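Local coordinates for nucleoside hydrolase, putative (Trypanosoma brucei, PDB 3FZ0), which belongs to the nucleoside hydrolase family, binds a calcium ion and is built on a mixed beta sheet flanked by helices, at residues 81-86 / 251-256; 195-200 / 332-337; 223-228 / 244-249; 302-307 / 315-320. The protein carries 2 engineered substitutions. All coordinates share one frame; numbering follows the deposited sequence.

Contact 1: residues 81-86 / 251-256; sequences VQWGGF and QRLEAF
Leu-253 swings CG away from its backbone N (chi1 -174°), and its two methyls then part between the rings of Trp-83 and Phe-86. Leu-253 CD1 lies 3.5 Å from Trp-83 CH2. Leu-253 CD2 lies 3.5 Å from Phe-86 CZ. Trp-83 has a similar first torsion (chi1 -173°), which brings its six-membered ring back over its own loop. The CA of Gly-85 packs on one face of that indole. Phe-86 runs alongside Leu-253 and points the same way.

Beside the methyls, backbone carbonyls of the loop face the helix. Gly-85 O meets the Phe-256 ring at its edge, 3.2 Å from Phe-256 CD1. Gly-85 O is also 3.1 Å from Leu-253 N, but the angle is too poor for a hydrogen bond. A water does the bridging instead: it donates to Phe-86 O at 2.9 Å and accepts from Arg-252 N at 2.7 Å. Arg-252 lays CB 3.6 Å from Phe-86 O, and its NE bonds Gly-92 O.

The loop that follows strand 66-68 is thus fastened to the short helix 251-257. The Phe-86 side chain is about 8 Å from the calcium ion. The loop therefore runs near the calcium site, as loops of nucleoside hydrolases do.

Contact 2: residues 195-200 / 332-337; sequences QHKGWK and GRWRNC
Lys-197 lies over the indole of Trp-334, yet its ammonium is bonded to a carbonyl of its own loop. Lys-197 CE stands 4.0 Å from the centroid of the Trp-334 six-membered ring, 27° off the normal, a CH-pi contact. The lysine chain bends at chi2 and chi4, which turns Lys-197 NZ back to Gln-195 O at 3.0 Å, in the carbonyl plane. Lys-197 NZ also stays 3.5 Å from Trp-334 CH2.

The same Gln-195 O sits at the edge of the indole, 3.7 Å from Trp-334 CH2. The Gln-195 amide is turned 68° to the ring, with Gln-195 NE2 4.2 Å from Trp-334 CZ3; its OE1 pairs with Tyr-303 OH. Asn-336 CB lies on the opposite face from Lys-197, toward the rim on the pyrrole side.

Asn-336 ND2 bonds Leu-194 O, and its OD1 accepts from Val-304 N. Asn-336 and Cys-337 form a classic beta bulge opposite Thr-302.

The contact joins the loop after helix 187-195 to the lead-in of strand 337-343 at the surface. Across it, CH-pi and van der Waals packing on the indole do the work. The electron-rich face of Trp-334 probably suits the polarised CE hydrogens beside the ammonium, while Gln-195 O meets the charge.

Contact 3: residues 223-228 / 244-249; sequences KLVNRE and EFIEKL
Glu-247 reaches from helix 241-249 to Val-225 and Arg-227 with its chain extended. Glu-247 CB packs 4.2 Å from Val-225 CG1. Glu-247 CG, set opposite the backbone N (chi1 -165°), passes 3.5 Å from Arg-227 NH2, and Glu-247 CD 3.6 Å from it. At the tip, Arg-227 grips OE1 side-on with two nitrogens in a salt bridge, and OE1 lies near the guanidinium plane, at its edge. Arg-227 NH2 donates to the anti lone pair of Glu-247 OE1 at 2.9 Å. Arg-227 NE meets Glu-247 OE1 at 3.1 Å from above the carboxylate plane, 52° out of it. The guanidinium and carboxylate planes are 74° apart. OE2 accepts from Gln-239 NE2.

Arg-227 is placed by the end of helix 218-224. A Schellman motif closes that helix, with Asn-226 at positive phi as the C-prime residue. Asn-226 N bonds Lys-223 O, and Arg-227 N bonds Asp-222 O. The chain then turns into strand 227-228.

Beside the salt bridge lies an apolar patch. Val-225 CG1 is 3.9 Å from Ile-246 CG2 and 3.8 Å from Glu-247 N. Leu-224 CD2 is 4.5 Å from Ile-246 CG2. Ile-246 also packs on helices 17-27 and 345-356. The third guanidinium nitrogen, Arg-227 NH1, pairs with Asp-222 and Glu-254.

Contact 4: residues 302-307 / 315-320; sequences TYVTVE and GATCID
Thr-302 OG1 donates to Asp-320 O at 2.7 Å, the shortest polar bond between the two segments. The hydroxyl meets that oxygen tilted 24° from the carbonyl plane. Thr-302 holds OG1 opposite its backbone N (chi1 -177°). Thr-302 CG2 then packs 3.7 Å from Ile-319 CG2.

An antiparallel ladder follows. Asp-320 N bonds Tyr-303 O at 2.9 Å. Thr-305 and Cys-318 form a hydrogen-bonded pair, with Thr-305 N to Cys-318 O at 3.0 Å and Cys-318 N to Thr-305 O at 2.9 Å. Glu-307 N bonds Ala-316 O, and Gly-315 N bonds Glu-307 O.

The non-hydrogen-bonded pairs are Val-304 with Ile-319 and Val-306 with Thr-317, and their side chains share one face. There Val-304 CG1 touches Thr-317 CG2 at 3.8 Å, and Val-304 CG2 is 4.1 Å from Ile-319 CG2. Thr-305 and Cys-318 point to the other face.

This is a beta hairpin bordering the main sheet. Within the chain, strand 317-319 is outermost and 337-343 flanks 296-306 on its other side. Helix 187-195 packs on Val-304 and Val-306. Glu-307 OE2 accepts from His-309 N of its own chain and Arg-311 N of the second subunit; OE1 bonds Glu-312 N and Thr-313 OG1 of that subunit.

From the N terminus, residues 81-86 open contact 1 and residues 195-200 open contact 2. Contact 3 then opens and closes, between 223-228 and 244-249, over a short stretch of chain that includes strand 235-236, inside both longer loops. Helix 251-257 follows at once and closes contact 1. Contact 4 is a local hairpin, 302-307 with 315-320, formed before 332-337 closes contact 2. Contacts 1 and 2 therefore cross, with centres about 36 Å apart on opposite sides of the chain's centre. Contacts 1 and 3 meet through the salt bridge of Glu-254 with Arg-227. Contacts 2 and 4 meet through Arg-333 with Asp-320 and through Gln-195 with Tyr-303, at the sheet's hairpin border.

Contact 1: residues 81-86 / 251-256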
loop_
_atom_site.group_PDB
_atom_site.type_symbol
_atom_site.label_atom_id
_atom_site.label_comp_id
_atom_site.label_asym_id
_atom_site.label_seq_id
_atom_site.Cartn_x
_atom_site.Cartn_y
_atom_site.Cartn_z
ATOM N N VAL B 81 -4.152 18.293 -6.981
ATOM C CA VAL B 81 -3.983 19.436 -7.866
ATOM C C VAL B 81 -4.962 20.511 -7.374
ATOM O O VAL B 81 -6.033 20.174 -6.830
ATOM C CB VAL B 81 -4.330 18.971 -9.303
ATOM C CG1 VAL B 81 -4.814 20.091 -10.178
ATOM C CG2 VAL B 81 -3.126 18.225 -9.923
ATOM N N GLN B 82 -4.591 21.788 -7.533
ATOM C CA GLN B 82 -5.510 22.922 -7.292
ATOM C C GLN B 82 -6.636 22.938 -8.328
ATOM O O GLN B 82 -6.406 22.905 -9.533
ATOM C CB GLN B 82 -4.766 24.261 -7.278
ATOM C CG GLN B 82 -3.770 24.399 -6.111
ATOM C CD GLN B 82 -3.330 25.845 -5.818
ATOM O OE1 GLN B 82 -3.574 26.764 -6.604
ATOM N NE2 GLN B 82 -2.682 26.038 -4.666
ATOM N N TRP B 83 -7.861 22.966 -7.839
ATOM C CA TRP B 83 -9.058 22.840 -8.668
ATOM C C TRP B 83 -9.228 23.972 -9.691
ATOM O O TRP B 83 -9.408 23.702 -10.868
ATOM C CB TRP B 83 -10.271 22.797 -7.743
ATOM C CG TRP B 83 -11.610 22.501 -8.395
ATOM C CD1 TRP B 83 -11.880 21.565 -9.383
ATOM C CD2 TRP B 83 -12.871 23.114 -8.066
ATOM N NE1 TRP B 83 -13.228 21.590 -9.689
ATOM C CE2 TRP B 83 -13.858 22.519 -8.894
ATOM C CE3 TRP B 83 -13.258 24.117 -7.155
ATOM C CZ2 TRP B 83 -15.203 22.901 -8.847
ATOM C CZ3 TRP B 83 -14.594 24.498 -7.107
ATOM C CH2 TRP B 83 -15.552 23.884 -7.937
ATOM N N GLY B 84 -9.172 25.224 -9.233
ATOM C CA GLY B 84 -9.401 26.377 -10.095
ATOM C C GLY B 84 -10.862 26.717 -10.454
ATOM O O GLY B 84 -11.107 27.558 -11.316
ATOM N N GLY B 85 -11.829 26.067 -9.803
ATOM C CA GLY B 85 -13.254 26.325 -10.050
ATOM C C GLY B 85 -13.693 27.740 -9.683
ATOM O O GLY B 85 -14.499 28.370 -10.380
ATOM N N PHE B 86 -13.148 28.264 -8.599
ATOM C CA PHE B 86 -13.447 29.618 -8.204
ATOM C C PHE B 86 -12.568 30.648 -8.872
ATOM O O PHE B 86 -12.722 31.823 -8.605
ATOM C CB PHE B 86 -13.375 29.739 -6.669
ATOM C CG PHE B 86 -14.613 29.249 -5.984
ATOM C CD1 PHE B 86 -14.637 27.972 -5.384
ATOM C CD2 PHE B 86 -15.782 30.039 -5.975
ATOM C CE1 PHE B 86 -15.817 27.485 -4.751
ATOM C CE2 PHE B 86 -16.953 29.587 -5.372
ATOM C CZ PHE B 86 -16.974 28.300 -4.753
ATOM N N GLN B 251 -18.320 34.421 -9.544
ATOM C CA GLN B 251 -18.464 34.693 -10.993
ATOM C C GLN B 251 -17.768 33.665 -11.893
ATOM O O GLN B 251 -18.306 33.287 -12.938
ATOM C CB GLN B 251 -18.076 36.139 -11.374
ATOM C CG GLN B 251 -16.589 36.506 -11.240
ATOM C CD GLN B 251 -16.309 37.986 -11.508
ATOM O OE1 GLN B 251 -15.872 38.728 -10.628
ATOM N NE2 GLN B 251 -16.570 38.420 -12.731
ATOM N N ARG B 252 -16.594 33.186 -11.473
ATOM C CA ARG B 252 -15.859 32.184 -12.257
ATOM C C ARG B 252 -16.547 30.832 -12.135
ATOM O O ARG B 252 -16.905 30.238 -13.144
ATOM C CB ARG B 252 -14.378 32.104 -11.830
ATOM C CG ARG B 252 -13.679 33.461 -11.734
ATOM C CD ARG B 252 -13.716 34.217 -13.076
ATOM N NE ARG B 252 -13.420 35.626 -12.867
ATOM C CZ ARG B 252 -13.094 36.491 -13.826
ATOM N NH1 ARG B 252 -12.997 36.092 -15.086
ATOM N NH2 ARG B 252 -12.850 37.761 -13.523
ATOM N N LEU B 253 -16.750 30.370 -10.898
ATOM C CA LEU B 253 -17.511 29.155 -10.636
ATOM C C LEU B 253 -18.788 29.148 -11.468
ATOM O O LEU B 253 -19.077 28.161 -12.155
ATOM C CB LEU B 253 -17.881 29.021 -9.157
ATOM C CG LEU B 253 -18.561 27.682 -8.847
ATOM C CD1 LEU B 253 -17.564 26.556 -9.071
ATOM C CD2 LEU B 253 -19.118 27.583 -7.425
ATOM N N GLU B 254 -19.540 30.250 -11.417
ATOM C CA GLU B 254 -20.763 30.375 -12.210
ATOM C C GLU B 254 -20.512 30.157 -13.727
ATOM O O GLU B 254 -21.244 29.409 -14.378
ATOM C CB GLU B 254 -21.474 31.708 -11.939
ATOM C CG GLU B 254 -22.914 31.741 -12.443
ATOM C CD GLU B 254 -23.545 33.134 -12.410
ATOM O OE1 GLU B 254 -24.782 33.230 -12.558
ATOM O OE2 GLU B 254 -22.812 34.135 -12.254
ATOM N N ALA B 255 -19.474 30.777 -14.282
ATOM C CA ALA B 255 -19.195 30.612 -15.723
ATOM C C ALA B 255 -18.720 29.204 -16.060
ATOM O O ALA B 255 -18.965 28.706 -17.134
ATOM C CB ALA B 255 -18.189 31.654 -16.217
ATOM N N PHE B 256 -18.064 28.555 -15.118
ATOM C CA PHE B 256 -17.510 27.238 -15.365
ATOM C C PHE B 256 -18.579 26.157 -15.285
ATOM O O PHE B 256 -18.542 25.203 -16.068
ATOM C CB PHE B 256 -16.379 26.911 -14.366
ATOM C CG PHE B 256 -15.063 27.616 -14.655
ATOM C CD1 PHE B 256 -14.301 28.160 -13.600
ATOM C CD2 PHE B 256 -14.574 27.719 -15.974
ATOM C CE1 PHE B 256 -13.076 28.802 -13.846
ATOM C CE2 PHE B 256 -13.344 28.371 -16.250
ATOM C CZ PHE B 256 -12.588 28.910 -15.174
HETATM O O HOH W 1 -15.526 32.590 -9.060
#

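Contact 2: residues 195-200 / 332-337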
loop_
_atom_site.group_PDB
_atom_site.type_symbol
_atom_site.label_atom_id
_atom_site.label_comp_id
_atom_site.label_asym_id
_atom_site.label_seq_id
_atom_site.Cartn_x
_atom_site.Cartn_y
_atom_site.Cartn_z
ATOM N N GLN B 195 -8.260 9.170 14.833
ATOM C CA GLN B 195 -7.699 8.251 15.838
ATOM C C GLN B 195 -7.456 8.893 17.210
ATOM O O GLN B 195 -7.131 8.193 18.162
ATOM C CB GLN B 195 -6.382 7.665 15.357
ATOM C CG GLN B 195 -6.485 6.709 14.169
ATOM C CD GLN B 195 -7.319 5.471 14.467
ATOM O OE1 GLN B 195 -8.367 5.256 13.859
ATOM N NE2 GLN B 195 -6.869 4.669 15.396
ATOM N N HIS B 196 -7.626 10.212 17.321
ATOM C CA HIS B 196 -7.329 10.922 18.563
ATOM C C HIS B 196 -8.211 10.476 19.730
ATOM O O HIS B 196 -9.432 10.375 19.586
ATOM C CB HIS B 196 -7.469 12.438 18.376
ATOM C CG HIS B 196 -7.438 13.194 19.666
ATOM N ND1 HIS B 196 -6.271 13.424 20.364
ATOM C CD2 HIS B 196 -8.435 13.724 20.414
ATOM C CE1 HIS B 196 -6.549 14.099 21.464
ATOM N NE2 HIS B 196 -7.855 14.285 21.524
ATOM N N LYS B 197 -7.590 10.224 20.878
ATOM C CA LYS B 197 -8.310 9.844 22.090
ATOM C C LYS B 197 -8.584 11.086 22.921
ATOM O O LYS B 197 -7.671 11.857 23.229
ATOM C CB LYS B 197 -7.485 8.860 22.949
ATOM C CG LYS B 197 -7.111 7.535 22.282
ATOM C CD LYS B 197 -8.344 6.749 21.785
ATOM C CE LYS B 197 -7.913 5.454 21.083
ATOM N NZ LYS B 197 -7.051 5.770 19.886
ATOM N N GLY B 198 -9.835 11.280 23.300
ATOM C CA GLY B 198 -10.168 12.327 24.228
ATOM C C GLY B 198 -11.025 13.460 23.699
ATOM O O GLY B 198 -11.119 14.491 24.354
ATOM N N TRP B 199 -11.630 13.293 22.524
ATOM C CA TRP B 199 -12.690 14.196 22.091
ATOM C C TRP B 199 -13.870 13.979 23.025
ATOM O O TRP B 199 -14.173 12.844 23.383
ATOM C CB TRP B 199 -13.155 13.873 20.675
ATOM C CG TRP B 199 -12.180 14.087 19.561
ATOM C CD1 TRP B 199 -11.714 13.133 18.705
ATOM C CD2 TRP B 199 -11.607 15.329 19.123
ATOM N NE1 TRP B 199 -10.876 13.690 17.766
ATOM C CE2 TRP B 199 -10.792 15.038 18.000
ATOM C CE3 TRP B 199 -11.721 16.648 19.546
ATOM C CZ2 TRP B 199 -10.084 16.021 17.311
ATOM C CZ3 TRP B 199 -11.006 17.630 18.867
ATOM C CH2 TRP B 199 -10.196 17.304 17.761
ATOM N N LYS B 200 -14.534 15.063 23.409
ATOM C CA LYS B 200 -15.746 14.968 24.220
ATOM C C LYS B 200 -16.924 14.369 23.441
ATOM O O LYS B 200 -17.795 13.721 24.024
ATOM C CB LYS B 200 -16.121 16.337 24.783
ATOM C CG LYS B 200 -15.295 16.793 26.010
ATOM C CD LYS B 200 -16.186 17.651 26.917
ATOM C CE LYS B 200 -15.440 18.781 27.653
ATOM N NZ LYS B 200 -15.426 20.059 26.859
ATOM N N GLY B 332 -9.918 -3.250 18.236
ATOM C CA GLY B 332 -9.468 -1.955 18.723
ATOM C C GLY B 332 -10.160 -0.828 17.968
ATOM O O GLY B 332 -9.603 0.264 17.796
ATOM N N ARG B 333 -11.382 -1.077 17.507
ATOM C CA ARG B 333 -12.240 0.023 17.039
ATOM C C ARG B 333 -13.173 0.497 18.144
ATOM O O ARG B 333 -13.365 -0.189 19.153
ATOM C CB ARG B 333 -13.044 -0.371 15.794
ATOM C CG ARG B 333 -12.168 -0.812 14.657
ATOM C CD ARG B 333 -12.983 -1.240 13.485
ATOM N NE ARG B 333 -12.157 -1.754 12.412
ATOM C CZ ARG B 333 -12.633 -2.462 11.401
ATOM N NH1 ARG B 333 -13.940 -2.714 11.329
ATOM N NH2 ARG B 333 -11.802 -2.933 10.467
ATOM N N TRP B 334 -13.726 1.685 17.942
ATOM C CA TRP B 334 -14.743 2.285 18.812
ATOM C C TRP B 334 -15.512 3.255 17.933
ATOM O O TRP B 334 -15.061 3.554 16.826
ATOM C CB TRP B 334 -14.107 2.966 20.024
ATOM C CG TRP B 334 -13.525 4.317 19.766
ATOM C CD1 TRP B 334 -14.085 5.510 20.091
ATOM C CD2 TRP B 334 -12.258 4.625 19.146
ATOM N NE1 TRP B 334 -13.265 6.541 19.712
ATOM C CE2 TRP B 334 -12.136 6.034 19.131
ATOM C CE3 TRP B 334 -11.208 3.845 18.614
ATOM C CZ2 TRP B 334 -11.020 6.692 18.606
ATOM C CZ3 TRP B 334 -10.077 4.510 18.091
ATOM C CH2 TRP B 334 -10.004 5.920 18.094
ATOM N N ARG B 335 -16.675 3.720 18.385
ATOM C CA ARG B 335 -17.486 4.646 17.575
ATOM C C ARG B 335 -16.944 6.071 17.677
ATOM O O ARG B 335 -17.360 6.865 18.546
ATOM C CB ARG B 335 -18.956 4.586 17.987
ATOM C CG ARG B 335 -19.620 3.357 17.541
ATOM C CD ARG B 335 -21.084 3.257 17.903
ATOM N NE ARG B 335 -21.464 1.836 17.868
ATOM C CZ ARG B 335 -21.767 1.151 16.765
ATOM N NH1 ARG B 335 -21.770 1.763 15.575
ATOM N NH2 ARG B 335 -22.084 -0.151 16.851
ATOM N N ASN B 336 -16.011 6.388 16.786
ATOM C CA ASN B 336 -15.266 7.636 16.852
ATOM C C ASN B 336 -15.763 8.728 15.948
ATOM O O ASN B 336 -15.245 9.842 16.014
ATOM C CB ASN B 336 -13.792 7.390 16.529
ATOM C CG ASN B 336 -13.567 6.953 15.081
ATOM O OD1 ASN B 336 -14.464 6.448 14.426
ATOM N ND2 ASN B 336 -12.345 7.118 14.598
ATOM N N CYS B 337 -16.739 8.426 15.101
ATOM C CA CYS B 337 -17.145 9.379 14.073
ATOM C C CYS B 337 -18.639 9.333 13.739
ATOM O O CYS B 337 -19.202 8.259 13.543
ATOM C CB CYS B 337 -16.311 9.139 12.831
ATOM S SG CYS B 337 -16.752 10.143 11.399
#

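Contact 3: residues 223-228 / 244-249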
loop_
_atom_site.group_PDB
_atom_site.type_symbol
_atom_site.label_atom_id
_atom_site.label_comp_id
_atom_site.label_asym_id
_atom_site.label_seq_id
_atom_site.Cartn_x
_atom_site.Cartn_y
_atom_site.Cartn_z
ATOM N N LYS B 223 -31.611 35.060 -6.694
ATOM C CA LYS B 223 -32.364 35.866 -5.741
ATOM C C LYS B 223 -31.481 36.313 -4.583
ATOM O O LYS B 223 -31.593 37.436 -4.112
ATOM C CB LYS B 223 -33.569 35.111 -5.209
ATOM C CG LYS B 223 -34.770 35.140 -6.121
ATOM C CD LYS B 223 -35.732 33.998 -5.793
ATOM C CE LYS B 223 -37.027 34.098 -6.612
ATOM N NZ LYS B 223 -37.941 32.925 -6.370
ATOM N N LEU B 224 -30.580 35.440 -4.155
ATOM C CA LEU B 224 -29.604 35.754 -3.123
ATOM C C LEU B 224 -28.865 37.070 -3.441
ATOM O O LEU B 224 -28.732 37.940 -2.572
ATOM C CB LEU B 224 -28.624 34.569 -2.951
ATOM C CG LEU B 224 -27.740 34.498 -1.697
ATOM C CD1 LEU B 224 -28.621 34.293 -0.470
ATOM C CD2 LEU B 224 -26.600 33.478 -1.778
ATOM N N VAL B 225 -28.427 37.241 -4.690
ATOM C CA VAL B 225 -27.554 38.364 -5.051
ATOM C C VAL B 225 -28.283 39.535 -5.720
ATOM O O VAL B 225 -27.645 40.422 -6.312
ATOM C CB VAL B 225 -26.336 37.910 -5.936
ATOM C CG1 VAL B 225 -25.387 37.096 -5.160
ATOM C CG2 VAL B 225 -26.768 37.181 -7.190
ATOM N N ASN B 226 -29.621 39.498 -5.614
ATOM C CA ASN B 226 -30.555 40.497 -6.116
ATOM C C ASN B 226 -30.612 40.657 -7.620
ATOM O O ASN B 226 -30.942 41.715 -8.139
ATOM C CB ASN B 226 -30.326 41.848 -5.452
ATOM C CG ASN B 226 -31.371 42.177 -4.401
ATOM O OD1 ASN B 226 -32.020 41.292 -3.804
ATOM N ND2 ASN B 226 -31.525 43.467 -4.148
ATOM N N ARG B 227 -30.288 39.601 -8.337
ATOM C CA ARG B 227 -30.592 39.626 -9.742
ATOM C C ARG B 227 -32.092 39.532 -9.933
ATOM O O ARG B 227 -32.786 38.729 -9.298
ATOM C CB ARG B 227 -29.902 38.494 -10.482
ATOM C CG ARG B 227 -28.423 38.703 -10.577
ATOM C CD ARG B 227 -27.789 37.400 -10.881
ATOM N NE ARG B 227 -26.389 37.553 -11.156
ATOM C CZ ARG B 227 -25.569 36.541 -11.352
ATOM N NH1 ARG B 227 -26.025 35.285 -11.296
ATOM N NH2 ARG B 227 -24.288 36.789 -11.577
ATOM N N GLU B 228 -32.604 40.356 -10.816
ATOM C CA GLU B 228 -33.968 40.167 -11.195
ATOM C C GLU B 228 -34.069 40.179 -12.697
ATOM O O GLU B 228 -33.115 40.541 -13.389
ATOM C CB GLU B 228 -34.855 41.243 -10.568
ATOM C CG GLU B 228 -34.709 42.592 -11.195
ATOM C CD GLU B 228 -34.977 43.675 -10.200
ATOM O OE1 GLU B 228 -35.652 44.688 -10.564
ATOM O OE2 GLU B 228 -34.495 43.495 -9.049
ATOM N N GLU B 244 -23.154 42.010 -3.521
ATOM C CA GLU B 244 -22.151 42.403 -4.528
ATOM C C GLU B 244 -20.896 41.524 -4.430
ATOM O O GLU B 244 -20.425 40.977 -5.432
ATOM C CB GLU B 244 -21.781 43.876 -4.400
ATOM C CG GLU B 244 -20.582 44.251 -5.238
ATOM C CD GLU B 244 -20.263 45.714 -5.167
ATOM O OE1 GLU B 244 -19.122 46.054 -5.534
ATOM O OE2 GLU B 244 -21.134 46.528 -4.755
ATOM N N PHE B 245 -20.407 41.372 -3.205
ATOM C CA PHE B 245 -19.249 40.551 -2.922
ATOM C C PHE B 245 -19.482 39.084 -3.311
ATOM O O PHE B 245 -18.621 38.485 -3.941
ATOM C CB PHE B 245 -18.839 40.700 -1.439
ATOM C CG PHE B 245 -17.670 39.834 -1.026
ATOM C CD1 PHE B 245 -16.379 40.331 -1.053
ATOM C CD2 PHE B 245 -17.868 38.535 -0.569
ATOM C CE1 PHE B 245 -15.294 39.537 -0.645
ATOM C CE2 PHE B 245 -16.788 37.731 -0.160
ATOM C CZ PHE B 245 -15.515 38.226 -0.195
ATOM N N ILE B 246 -20.629 38.515 -2.930
ATOM C CA ILE B 246 -20.955 37.143 -3.295
ATOM C C ILE B 246 -21.034 37.000 -4.812
ATOM O O ILE B 246 -20.454 36.080 -5.359
ATOM C CB ILE B 246 -22.232 36.583 -2.553
ATOM C CG1 ILE B 246 -21.977 36.545 -1.027
ATOM C CG2 ILE B 246 -22.670 35.175 -3.131
ATOM C CD1 ILE B 246 -23.186 36.172 -0.199
ATOM N N GLU B 247 -21.675 37.936 -5.501
ATOM C CA GLU B 247 -21.700 37.871 -6.976
ATOM C C GLU B 247 -20.296 37.834 -7.589
ATOM O O GLU B 247 -20.056 37.067 -8.530
ATOM C CB GLU B 247 -22.556 38.974 -7.631
ATOM C CG GLU B 247 -22.862 38.707 -9.080
ATOM C CD GLU B 247 -23.607 39.844 -9.792
ATOM O OE1 GLU B 247 -24.095 39.600 -10.902
ATOM O OE2 GLU B 247 -23.711 40.983 -9.267
ATOM N N LYS B 248 -19.382 38.641 -7.058
ATOM C CA LYS B 248 -18.023 38.700 -7.586
ATOM C C LYS B 248 -17.216 37.446 -7.237
ATOM O O LYS B 248 -16.426 36.955 -8.044
ATOM C CB LYS B 248 -17.306 39.950 -7.073
ATOM C CG LYS B 248 -17.671 41.262 -7.780
ATOM C CD LYS B 248 -16.969 42.390 -7.050
ATOM C CE LYS B 248 -17.390 43.736 -7.513
ATOM N NZ LYS B 248 -16.646 44.741 -6.723
ATOM N N LEU B 249 -17.422 36.942 -6.021
ATOM C CA LEU B 249 -16.739 35.746 -5.532
ATOM C C LEU B 249 -17.042 34.490 -6.342
ATOM O O LEU B 249 -16.161 33.669 -6.549
ATOM C CB LEU B 249 -17.142 35.509 -4.096
ATOM C CG LEU B 249 -16.505 34.370 -3.353
ATOM C CD1 LEU B 249 -15.013 34.632 -3.062
ATOM C CD2 LEU B 249 -17.307 34.184 -2.089
#

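Contact 4: residues 302-307 / 315-320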
loop_
_atom_site.group_PDB
_atom_site.type_symbol
_atom_site.label_atom_id
_atom_site.label_comp_id
_atom_site.label_asym_id
_atom_site.label_seq_id
_atom_site.Cartn_x
_atom_site.Cartn_y
_atom_site.Cartn_z
ATOM N N THR B 302 -20.370 5.535 13.955
ATOM C CA THR B 302 -19.627 4.266 13.858
ATOM C C THR B 302 -18.127 4.538 13.860
ATOM O O THR B 302 -17.728 5.664 14.146
ATOM C CB THR B 302 -20.026 3.478 12.592
ATOM O OG1 THR B 302 -19.330 2.230 12.569
ATOM C CG2 THR B 302 -19.700 4.291 11.330
ATOM N N TYR B 303 -17.319 3.526 13.518
ATOM C CA TYR B 303 -15.876 3.688 13.339
ATOM C C TYR B 303 -15.526 4.080 11.903
ATOM O O TYR B 303 -15.938 3.413 10.949
ATOM C CB TYR B 303 -15.125 2.411 13.696
ATOM C CG TYR B 303 -13.633 2.523 13.481
ATOM C CD1 TYR B 303 -12.816 3.218 14.407
ATOM C CD2 TYR B 303 -13.022 1.930 12.363
ATOM C CE1 TYR B 303 -11.443 3.331 14.220
ATOM C CE2 TYR B 303 -11.643 2.033 12.163
ATOM C CZ TYR B 303 -10.866 2.741 13.094
ATOM O OH TYR B 303 -9.509 2.841 12.904
ATOM N N VAL B 304 -14.756 5.160 11.782
ATOM C CA VAL B 304 -14.289 5.686 10.524
ATOM C C VAL B 304 -12.781 5.929 10.597
ATOM O O VAL B 304 -12.242 6.336 11.644
ATOM C CB VAL B 304 -15.043 6.997 10.201
ATOM C CG1 VAL B 304 -14.506 7.688 8.958
ATOM C CG2 VAL B 304 -16.518 6.698 10.042
ATOM N N THR B 305 -12.099 5.635 9.490
ATOM C CA THR B 305 -10.698 6.021 9.327
ATOM C C THR B 305 -10.388 6.426 7.884
ATOM O O THR B 305 -11.246 6.335 7.029
ATOM C CB THR B 305 -9.734 4.947 9.875
ATOM O OG1 THR B 305 -8.458 5.542 10.077
ATOM C CG2 THR B 305 -9.589 3.771 8.948
ATOM N N VAL B 306 -9.180 6.903 7.621
ATOM C CA VAL B 306 -8.747 7.234 6.253
ATOM C C VAL B 306 -7.647 6.258 5.762
ATOM O O VAL B 306 -6.687 5.980 6.479
ATOM C CB VAL B 306 -8.230 8.689 6.199
ATOM C CG1 VAL B 306 -7.888 9.090 4.756
ATOM C CG2 VAL B 306 -9.267 9.662 6.822
ATOM N N GLU B 307 -7.812 5.697 4.568
ATOM C CA GLU B 307 -6.776 4.866 3.910
ATOM C C GLU B 307 -5.523 5.684 3.608
ATOM O O GLU B 307 -5.610 6.767 3.020
ATOM C CB GLU B 307 -7.316 4.314 2.592
ATOM C CG GLU B 307 -6.296 3.484 1.772
ATOM C CD GLU B 307 -5.776 2.240 2.521
ATOM O OE1 GLU B 307 -6.580 1.389 2.928
ATOM O OE2 GLU B 307 -4.555 2.093 2.704
ATOM N N GLY B 315 -6.495 8.290 0.628
ATOM C CA GLY B 315 -7.431 9.365 0.992
ATOM C C GLY B 315 -8.875 8.903 1.167
ATOM O O GLY B 315 -9.701 9.660 1.634
ATOM N N ALA B 316 -9.187 7.662 0.788
ATOM C CA ALA B 316 -10.555 7.140 0.924
ATOM C C ALA B 316 -10.992 7.159 2.367
ATOM O O ALA B 316 -10.171 6.960 3.282
ATOM C CB ALA B 316 -10.702 5.700 0.329
ATOM N N THR B 317 -12.292 7.407 2.546
ATOM C CA THR B 317 -12.975 7.283 3.802
ATOM C C THR B 317 -13.458 5.839 3.967
ATOM O O THR B 317 -14.274 5.361 3.185
ATOM C CB THR B 317 -14.147 8.243 3.808
ATOM O OG1 THR B 317 -13.639 9.518 3.434
ATOM C CG2 THR B 317 -14.805 8.331 5.180
ATOM N N CYS B 318 -12.938 5.164 4.992
ATOM C CA CYS B 318 -13.379 3.835 5.386
ATOM C C CYS B 318 -14.337 3.870 6.567
ATOM O O CYS B 318 -14.009 4.387 7.619
ATOM C CB CYS B 318 -12.154 3.003 5.752
ATOM S SG CYS B 318 -10.918 3.164 4.466
ATOM N N ILE B 319 -15.508 3.268 6.389
ATOM C CA ILE B 319 -16.598 3.330 7.344
ATOM C C ILE B 319 -17.057 1.910 7.718
ATOM O O ILE B 319 -17.296 1.089 6.849
ATOM C CB ILE B 319 -17.771 4.111 6.723
ATOM C CG1 ILE B 319 -17.283 5.423 6.086
ATOM C CG2 ILE B 319 -18.907 4.337 7.756
ATOM C CD1 ILE B 319 -18.400 6.399 5.795
ATOM N N ASP B 320 -17.149 1.615 9.017
ATOM C CA ASP B 320 -17.571 0.302 9.513
ATOM C C ASP B 320 -19.098 0.276 9.531
ATOM O O ASP B 320 -19.718 0.548 10.548
ATOM C CB ASP B 320 -17.002 0.127 10.932
ATOM C CG ASP B 320 -16.945 -1.325 11.396
ATOM O OD1 ASP B 320 -17.557 -2.206 10.762
ATOM O OD2 ASP B 320 -16.266 -1.593 12.414
#